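Local coordinates for L-Ala-D/L-Glu epimerase, a muconate lactonizing enzyme (Klebsiella pneumoniae subsp. pneumoniae MGH 78578, PDB 3FCP), which belongs to the muconate lactonizing enzyme group of the enolase superfamily and holds a magnesium ion in its barrel domain, at residues A[270-275]-A[297-302]; A[336-341]-A[365-370]. All blocks are in the same frame, centred on the assembly; numbering follows the deposited sequence.

How the interactions relate
From the N terminus, the chain first forms the three-stranded antiparallel sheet that begins with strand 7-17 and a group of helices, then enters the barrel domain. Interaction 1 comes late in that barrel. It pairs strand 270-273 with strand 297-300 and closes a loop made mostly of helices 275-278 and 283-294. Interaction 2 opens only after helix 307-317. It closes a second loop, from 336-341 to the C-terminal helix 364-370, with the short strands 345-346 and 349-351 inside. The two follow in series, neither nested nor crossed. The centres of interaction 1 and interaction 2 lie about 28 Å apart. Interaction 1 holds the barrel wall near the metal; interaction 2 joins loop 336-341 to the C-terminal helix, beside the N-terminal sheet.

Interaction 1: A[270-275]-A[297-302]; sequences AYALKI and GLYGGT
The Tyr299 ring meets Ala272 at its edge, where the Ala272 methyl lies in the ring plane, 4.0 Å from Ala272 CB to Tyr299 CD2. Leu248 of strand 246-249 also touches the Tyr299 side chain. Tyr299 OH is hydrogen-bonded to Glu327. The two segments are neighbouring parallel strands of the enolase-superfamily barrel, joined by a beta-alpha-beta crossover whose main helix is 283-294. The strand axes are 27° apart.

Backbone bonds hold the pair in register. Tyr271 N binds Gly297 O, and Leu273 N binds Tyr299 O at 2.9 Å. The bond from Tyr299 N to Tyr271 O is weak. Next along, Gly301 N bonds Leu273 O, a short 2.6 Å.

Side chains alternate between the sheet faces. Tyr271, Leu273 and Leu298 turn to the face covered by helix 283-294. There Leu273 and Leu298 cross obliquely, with CD1 of Leu273 4.1 Å from CD2 of Leu298. Ala270, Ala272 and Tyr299 turn to the other face.

Lys274 runs along Gly301 and Thr302. Its CG packs on the Gly301 backbone, 3.6 Å from Gly301 C. From CG outward the chain is fully extended, with chi2 to chi4 all near 180°, and this carries NZ along to Thr302. NZ makes a weak bond to Thr302 O and also binds Asp250, a ligand of the magnesium ion. The lysine side chain is about 5 Å from the metal. One water joins the segment ends: it accepts from Ile275 N and donates to Gly301 O, 2.7 Å away.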
# COMPACT_ATOMS: atom_id res chain seq x y z
N ALA A 270 14.48 -7.51 -16.45
CA ALA A 270 14.98 -8.86 -16.69
C ALA A 270 15.93 -9.35 -15.61
O ALA A 270 16.45 -8.55 -14.82
CB ALA A 270 15.67 -8.92 -18.06
N TYR A 271 16.13 -10.66 -15.57
CA TYR A 271 17.04 -11.29 -14.62
C TYR A 271 18.24 -11.91 -15.33
O TYR A 271 18.11 -12.56 -16.38
CB TYR A 271 16.36 -12.41 -13.82
CG TYR A 271 15.32 -11.99 -12.80
CD1 TYR A 271 15.22 -10.67 -12.36
CD2 TYR A 271 14.46 -12.94 -12.24
CE1 TYR A 271 14.31 -10.30 -11.37
CE2 TYR A 271 13.55 -12.58 -11.25
CZ TYR A 271 13.48 -11.27 -10.82
OH TYR A 271 12.57 -10.91 -9.85
N ALA A 272 19.42 -11.72 -14.75
CA ALA A 272 20.64 -12.31 -15.30
C ALA A 272 20.78 -13.69 -14.67
O ALA A 272 21.29 -13.83 -13.56
CB ALA A 272 21.87 -11.45 -14.93
N LEU A 273 20.30 -14.72 -15.37
CA LEU A 273 20.39 -16.08 -14.86
C LEU A 273 21.85 -16.54 -14.90
O LEU A 273 22.56 -16.28 -15.88
CB LEU A 273 19.56 -17.04 -15.73
CG LEU A 273 18.08 -16.72 -15.98
CD1 LEU A 273 17.50 -17.73 -16.97
CD2 LEU A 273 17.32 -16.75 -14.67
N LYS A 274 22.31 -17.19 -13.83
CA LYS A 274 23.67 -17.72 -13.77
C LYS A 274 23.62 -19.03 -13.00
O LYS A 274 23.08 -19.07 -11.89
CB LYS A 274 24.62 -16.74 -13.08
CG LYS A 274 24.83 -15.43 -13.86
CD LYS A 274 25.89 -14.55 -13.21
CE LYS A 274 26.08 -13.24 -14.01
NZ LYS A 274 27.13 -12.40 -13.41
N ILE A 275 24.17 -20.10 -13.56
CA ILE A 275 24.12 -21.37 -12.85
C ILE A 275 24.84 -21.32 -11.51
O ILE A 275 24.39 -21.95 -10.54
CB ILE A 275 24.66 -22.55 -13.72
CG1 ILE A 275 26.16 -22.40 -13.99
CG2 ILE A 275 23.90 -22.62 -15.04
CD1 ILE A 275 26.75 -23.61 -14.75
N GLY A 297 11.81 -10.71 -18.05
CA GLY A 297 12.63 -11.26 -19.12
C GLY A 297 13.86 -12.03 -18.67
O GLY A 297 14.29 -11.92 -17.51
N LEU A 298 14.44 -12.80 -19.59
CA LEU A 298 15.60 -13.64 -19.27
C LEU A 298 16.87 -13.30 -20.05
O LEU A 298 16.82 -12.89 -21.21
CB LEU A 298 15.23 -15.11 -19.50
CG LEU A 298 13.96 -15.62 -18.81
CD1 LEU A 298 13.69 -17.08 -19.19
CD2 LEU A 298 14.09 -15.48 -17.31
N TYR A 299 18.01 -13.52 -19.39
CA TYR A 299 19.34 -13.27 -19.93
C TYR A 299 20.28 -14.38 -19.43
O TYR A 299 20.23 -14.75 -18.25
CB TYR A 299 19.85 -11.91 -19.42
CG TYR A 299 21.26 -11.51 -19.83
CD1 TYR A 299 21.57 -11.19 -21.15
CD2 TYR A 299 22.26 -11.35 -18.86
CE1 TYR A 299 22.83 -10.69 -21.50
CE2 TYR A 299 23.52 -10.86 -19.19
CZ TYR A 299 23.79 -10.52 -20.51
OH TYR A 299 25.01 -9.95 -20.82
N GLY A 300 21.11 -14.91 -20.33
CA GLY A 300 22.04 -15.97 -19.97
C GLY A 300 23.35 -15.40 -19.45
O GLY A 300 24.24 -15.04 -20.23
N GLY A 301 23.49 -15.34 -18.13
CA GLY A 301 24.68 -14.77 -17.52
C GLY A 301 25.87 -15.68 -17.29
O GLY A 301 25.74 -16.90 -17.34
N THR A 302 27.02 -15.07 -17.00
CA THR A 302 28.26 -15.81 -16.76
C THR A 302 29.06 -15.26 -15.60
O THR A 302 28.87 -14.11 -15.19
CB THR A 302 29.20 -15.78 -18.00
OG1 THR A 302 30.23 -16.76 -17.86
CG2 THR A 302 29.84 -14.39 -18.15
O HOH W 1 25.81 -19.19 -15.95

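Interaction 2: A[336-341]-A[365-370]; sequences DDIVSV and DKLHFY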
# COMPACT_ATOMS: atom_id res chain seq x y z
N ASP A 336 44.19 -20.82 -23.02
CA ASP A 336 44.12 -22.28 -22.97
C ASP A 336 43.04 -22.69 -21.96
O ASP A 336 42.67 -21.90 -21.10
CB ASP A 336 45.48 -22.86 -22.55
CG ASP A 336 45.72 -24.26 -23.12
OD1 ASP A 336 46.77 -24.86 -22.80
OD2 ASP A 336 44.88 -24.75 -23.90
N ASP A 337 42.55 -23.91 -22.09
CA ASP A 337 41.51 -24.42 -21.19
C ASP A 337 41.88 -25.86 -20.82
O ASP A 337 42.91 -26.37 -21.26
CB ASP A 337 40.15 -24.41 -21.90
CG ASP A 337 38.98 -24.29 -20.93
OD1 ASP A 337 39.06 -24.81 -19.80
OD2 ASP A 337 37.96 -23.67 -21.32
N ILE A 338 41.05 -26.51 -20.01
CA ILE A 338 41.33 -27.88 -19.61
C ILE A 338 40.49 -28.93 -20.34
O ILE A 338 40.39 -30.07 -19.89
CB ILE A 338 41.20 -28.07 -18.07
CG1 ILE A 338 39.93 -27.38 -17.55
CG2 ILE A 338 42.42 -27.50 -17.37
CD1 ILE A 338 38.64 -28.07 -17.93
N VAL A 339 39.87 -28.55 -21.46
CA VAL A 339 39.07 -29.49 -22.25
C VAL A 339 39.86 -29.93 -23.48
O VAL A 339 40.78 -29.24 -23.93
CB VAL A 339 37.72 -28.87 -22.72
CG1 VAL A 339 36.84 -28.55 -21.52
CG2 VAL A 339 37.96 -27.62 -23.57
N SER A 340 39.51 -31.09 -24.03
CA SER A 340 40.20 -31.59 -25.21
C SER A 340 39.80 -30.79 -26.45
O SER A 340 40.65 -30.48 -27.29
CB SER A 340 39.89 -33.07 -25.41
OG SER A 340 38.51 -33.28 -25.61
N VAL A 341 38.51 -30.46 -26.56
CA VAL A 341 37.99 -29.70 -27.70
C VAL A 341 37.10 -28.54 -27.25
O VAL A 341 36.08 -28.74 -26.58
CB VAL A 341 37.19 -30.62 -28.64
CG1 VAL A 341 36.64 -29.82 -29.82
CG2 VAL A 341 38.07 -31.76 -29.13
N ASP A 365 46.07 -34.11 -19.45
CA ASP A 365 47.40 -33.53 -19.52
C ASP A 365 47.34 -32.05 -19.16
O ASP A 365 48.15 -31.57 -18.38
CB ASP A 365 48.01 -33.73 -20.91
CG ASP A 365 48.37 -35.17 -21.19
OD1 ASP A 365 48.84 -35.85 -20.25
OD2 ASP A 365 48.19 -35.63 -22.34
N LYS A 366 46.37 -31.34 -19.72
CA LYS A 366 46.22 -29.93 -19.42
C LYS A 366 45.74 -29.73 -17.98
O LYS A 366 46.21 -28.85 -17.27
CB LYS A 366 45.23 -29.28 -20.39
CG LYS A 366 45.82 -28.98 -21.77
CD LYS A 366 44.84 -28.18 -22.60
CE LYS A 366 45.48 -27.67 -23.88
NZ LYS A 366 46.02 -28.79 -24.69
N LEU A 367 44.80 -30.57 -17.55
CA LEU A 367 44.28 -30.47 -16.19
C LEU A 367 45.42 -30.46 -15.20
O LEU A 367 45.52 -29.57 -14.36
CB LEU A 367 43.35 -31.64 -15.88
CG LEU A 367 42.82 -31.67 -14.44
CD1 LEU A 367 41.99 -30.42 -14.16
CD2 LEU A 367 41.98 -32.93 -14.23
N HIS A 368 46.30 -31.46 -15.30
CA HIS A 368 47.43 -31.57 -14.40
C HIS A 368 48.43 -30.42 -14.59
O HIS A 368 48.97 -29.90 -13.62
CB HIS A 368 48.12 -32.92 -14.60
CG HIS A 368 47.23 -34.09 -14.34
ND1 HIS A 368 46.50 -34.23 -13.17
CD2 HIS A 368 46.93 -35.18 -15.09
CE1 HIS A 368 45.79 -35.35 -13.22
NE2 HIS A 368 46.04 -35.94 -14.38
N PHE A 369 48.65 -30.02 -15.83
CA PHE A 369 49.59 -28.94 -16.10
C PHE A 369 49.15 -27.64 -15.42
O PHE A 369 49.97 -26.96 -14.80
CB PHE A 369 49.70 -28.70 -17.61
CG PHE A 369 50.73 -27.67 -17.98
CD1 PHE A 369 52.09 -27.97 -17.89
CD2 PHE A 369 50.35 -26.41 -18.42
CE1 PHE A 369 53.06 -27.01 -18.23
CE2 PHE A 369 51.30 -25.45 -18.76
CZ PHE A 369 52.66 -25.75 -18.66
N TYR A 370 47.87 -27.30 -15.52
CA TYR A 370 47.35 -26.07 -14.93
C TYR A 370 46.87 -26.15 -13.49
O TYR A 370 46.49 -25.13 -12.91
CB TYR A 370 46.24 -25.50 -15.82
CG TYR A 370 46.73 -25.05 -17.18
CD1 TYR A 370 47.66 -24.02 -17.31
CD2 TYR A 370 46.28 -25.68 -18.35
CE1 TYR A 370 48.14 -23.62 -18.56
CE2 TYR A 370 46.75 -25.28 -19.61
CZ TYR A 370 47.67 -24.25 -19.70
OH TYR A 370 48.13 -23.85 -20.94
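Ile338, Lys366 and Asp336 bury the most surface where loop 336-341 packs on the C-terminal helix. Ile338 supplies the apolar part. Its CG2 lies against the helix backbone, 3.7 Å from Leu367 CA, with Leu367 CD1 and Tyr370 CD2 a little farther off. CG2 stands anti to the carbonyl carbon of Ile338, while CG1 takes the place between N and that carbon (chi1 45°) and leads away from the helix.

Lys366 comes across the loop with its aliphatic chain. CD sits 3.0 Å from Asp337 O, a buried carbonyl oxygen with no hydrogen-bond partner in the model. CE lies 3.0 Å from Asp336 OD2. The chain then bends at its last torsion (chi4 58°), and NZ stays 4.3 Å from OD2, too far for a salt bridge. The opposite charges may still attract each other.

The two oxygens of Asp336 make different hydrogen bonds. OD1 accepts a short hydrogen bond of 2.5 Å from Tyr370 OH through its anti lone pair. OD1 lies at the edge of the tyrosine ring, and the carboxylate and ring planes stand 88° apart. OD2 takes a weak bond from Asp337 N. Phe369 CD2 covers one face of the Tyr370 ring, above its centre.

The contact is structural packing, its centre about 21 Å from the centre of the chain. Helix 307-317 meets Ile338 through Val308. Strand 7-17 of the N-terminal sheet packs on Ile338, Leu367 and Tyr370 through Val15, and strand 33-42 reaches Ile338 through Ile37.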